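Side-chain contact in glycosyl transferase family 8 (Streptococcus pneumoniae, PDB 5GVV), which transfers galactose from UDP-galactose to the terminal glucose of the already glycosylated serine-rich repeat protein PsrP, the third step of its O-glycosylation: residues V289-Y294 / S392-M397. Sequence-based numbering, arbitrary orientation.
Sequences VEKIDY and SIPKKM
Lys291, whose methylenes lie against Pro394, has two partners at NZ: a salt bridge of 2.8 Å to Glu290 OE2, reaching that oxygen nearly in line with its C-O bond, and a weak hydrogen bond to the carbonyl of Ser391. Bends at chi2 and chi4 (-64° and -61°) curl the lysine back to its neighbour, with CE 4.1 Å from Pro394 CG. The other oxygen of that carboxylate, Glu290 OE1, bonds to His351, so the anchor of the lysine is itself held.

Tyr294 contributes more than Lys291. Its CG stands anti to the backbone N (chi1 171°), sending the ring out to Pro394, whose CG sits over one face, 3.9 Å from the ring centroid and displaced toward the rim, a CH-pi contact. Pro394 CB comes to 3.5 Å from Tyr294 CE2. Beyond the ring, Lys395 CG lies 3.2 Å from Tyr294 OH, a close touch, while Lys395 NZ stays 3.7 Å from the same oxygen.

A type II turn from Val289 to Ile292 carries Lys291 to the N-cap position of helix 292-298, and the contact brings that helix start against the region where helix 395-402 begins. Away from the UDP and manganese site, both helices lie beside the six-stranded parallel sheet, where Lys291 and Met397 touch Phe372 of strand 369-372 and Ile292 packs on strand 302-307.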
loop_
_atom_site.group_PDB
_atom_site.type_symbol
_atom_site.label_atom_id
_atom_site.label_comp_id
_atom_site.label_asym_id
_atom_site.label_seq_id
_atom_site.Cartn_x
_atom_site.Cartn_y
_atom_site.Cartn_z
ATOM N N VAL A 289 -28.243 -9.661 15.489
ATOM C CA VAL A 289 -27.649 -9.946 16.781
ATOM C C VAL A 289 -28.220 -8.869 17.698
ATOM O O VAL A 289 -28.010 -7.678 17.461
ATOM C CB VAL A 289 -26.112 -9.867 16.704
ATOM C CG1 VAL A 289 -25.481 -10.202 18.039
ATOM C CG2 VAL A 289 -25.595 -10.814 15.628
ATOM N N GLU A 290 -28.977 -9.288 18.713
ATOM C CA GLU A 290 -29.757 -8.361 19.534
ATOM C C GLU A 290 -28.926 -7.288 20.225
ATOM O O GLU A 290 -28.046 -7.596 21.028
ATOM C CB GLU A 290 -30.589 -9.123 20.575
ATOM C CG GLU A 290 -31.496 -8.234 21.417
ATOM C CD GLU A 290 -32.671 -7.688 20.633
ATOM O OE1 GLU A 290 -33.189 -8.417 19.761
ATOM O OE2 GLU A 290 -33.076 -6.532 20.886
ATOM N N LYS A 291 -29.210 -6.033 19.884
ATOM C CA LYS A 291 -28.593 -4.874 20.528
ATOM C C LYS A 291 -27.074 -4.775 20.370
ATOM O O LYS A 291 -26.430 -4.055 21.139
ATOM C CB LYS A 291 -28.962 -4.835 22.015
ATOM C CG LYS A 291 -30.430 -4.578 22.275
ATOM C CD LYS A 291 -30.835 -3.205 21.777
ATOM C CE LYS A 291 -32.286 -2.889 22.140
ATOM N NZ LYS A 291 -33.247 -3.848 21.534
ATOM N N ILE A 292 -26.504 -5.463 19.381
ATOM C CA ILE A 292 -25.043 -5.481 19.219
ATOM C C ILE A 292 -24.428 -4.093 18.969
ATOM O O ILE A 292 -23.353 -3.780 19.496
ATOM C CB ILE A 292 -24.577 -6.504 18.135
ATOM C CG1 ILE A 292 -23.052 -6.637 18.137
ATOM C CG2 ILE A 292 -25.069 -6.112 16.750
ATOM C CD1 ILE A 292 -22.486 -7.038 19.487
ATOM N N ASP A 293 -25.110 -3.257 18.189
ATOM C CA ASP A 293 -24.611 -1.909 17.926
ATOM C C ASP A 293 -24.566 -1.102 19.220
ATOM O O ASP A 293 -23.578 -0.425 19.519
ATOM C CB ASP A 293 -25.494 -1.197 16.901
ATOM C CG ASP A 293 -25.496 -1.888 15.553
ATOM O OD1 ASP A 293 -26.068 -2.995 15.452
ATOM O OD2 ASP A 293 -24.930 -1.319 14.597
ATOM N N TYR A 294 -25.647 -1.185 19.989
ATOM C CA TYR A 294 -25.735 -0.481 21.256
ATOM C C TYR A 294 -24.640 -0.949 22.211
ATOM O O TYR A 294 -23.956 -0.128 22.823
ATOM C CB TYR A 294 -27.116 -0.696 21.885
ATOM C CG TYR A 294 -27.208 -0.180 23.298
ATOM C CD1 TYR A 294 -27.428 1.170 23.553
ATOM C CD2 TYR A 294 -27.060 -1.037 24.377
ATOM C CE1 TYR A 294 -27.507 1.645 24.850
ATOM C CE2 TYR A 294 -27.129 -0.574 25.670
ATOM C CZ TYR A 294 -27.354 0.762 25.899
ATOM O OH TYR A 294 -27.421 1.209 27.194
ATOM N N SER A 392 -35.387 -4.737 26.065
ATOM C CA SER A 392 -35.821 -3.352 25.935
ATOM C C SER A 392 -35.119 -2.432 26.926
ATOM O O SER A 392 -35.307 -1.217 26.893
ATOM C CB SER A 392 -37.336 -3.241 26.054
ATOM O OG SER A 392 -37.943 -3.705 24.862
ATOM N N ILE A 393 -34.312 -3.018 27.809
ATOM C CA ILE A 393 -33.465 -2.238 28.711
ATOM C C ILE A 393 -32.046 -2.817 28.712
ATOM O O ILE A 393 -31.604 -3.401 29.703
ATOM C CB ILE A 393 -34.046 -2.215 30.134
ATOM C CG1 ILE A 393 -35.519 -1.825 30.088
ATOM C CG2 ILE A 393 -33.309 -1.218 31.032
ATOM C CD1 ILE A 393 -36.301 -2.451 31.143
ATOM N N PRO A 394 -31.326 -2.648 27.589
ATOM C CA PRO A 394 -30.004 -3.258 27.409
ATOM C C PRO A 394 -28.926 -2.669 28.315
ATOM O O PRO A 394 -27.841 -3.247 28.386
ATOM C CB PRO A 394 -29.677 -2.963 25.943
ATOM C CG PRO A 394 -30.473 -1.752 25.610
ATOM C CD PRO A 394 -31.748 -1.899 26.391
ATOM N N LYS A 395 -29.212 -1.548 28.979
ATOM C CA LYS A 395 -28.305 -1.003 29.990
ATOM C C LYS A 395 -27.982 -2.072 31.027
ATOM O O LYS A 395 -26.873 -2.120 31.567
ATOM C CB LYS A 395 -28.950 0.186 30.704
ATOM C CG LYS A 395 -29.299 1.360 29.812
ATOM C CD LYS A 395 -30.800 1.663 29.862
ATOM C CE LYS A 395 -31.564 0.820 28.856
ATOM N NZ LYS A 395 -31.114 1.087 27.482
ATOM N N LYS A 396 -28.963 -2.932 31.299
ATOM C CA LYS A 396 -28.806 -4.003 32.276
ATOM C C LYS A 396 -27.780 -5.055 31.849
ATOM O O LYS A 396 -27.071 -5.614 32.692
ATOM C CB LYS A 396 -30.163 -4.651 32.583
ATOM C CG LYS A 396 -31.100 -3.731 33.368
ATOM C CD LYS A 396 -32.386 -4.428 33.761
ATOM C CE LYS A 396 -33.099 -3.670 34.879
ATOM N NZ LYS A 396 -33.274 -2.218 34.581
HETATM N N MSE A 397 -27.693 -5.340 30.554
HETATM C CA MSE A 397 -26.675 -6.289 30.108
HETATM C C MSE A 397 -25.302 -5.637 30.063
HETATM O O MSE A 397 -24.285 -6.304 30.280
HETATM C CB MSE A 397 -26.996 -6.915 28.754
HETATM C CG MSE A 397 -25.980 -8.020 28.402
HETATM SE SE MSE A 397 -26.297 -8.831 26.699
HETATM C CE MSE A 397 -27.854 -9.873 27.173
#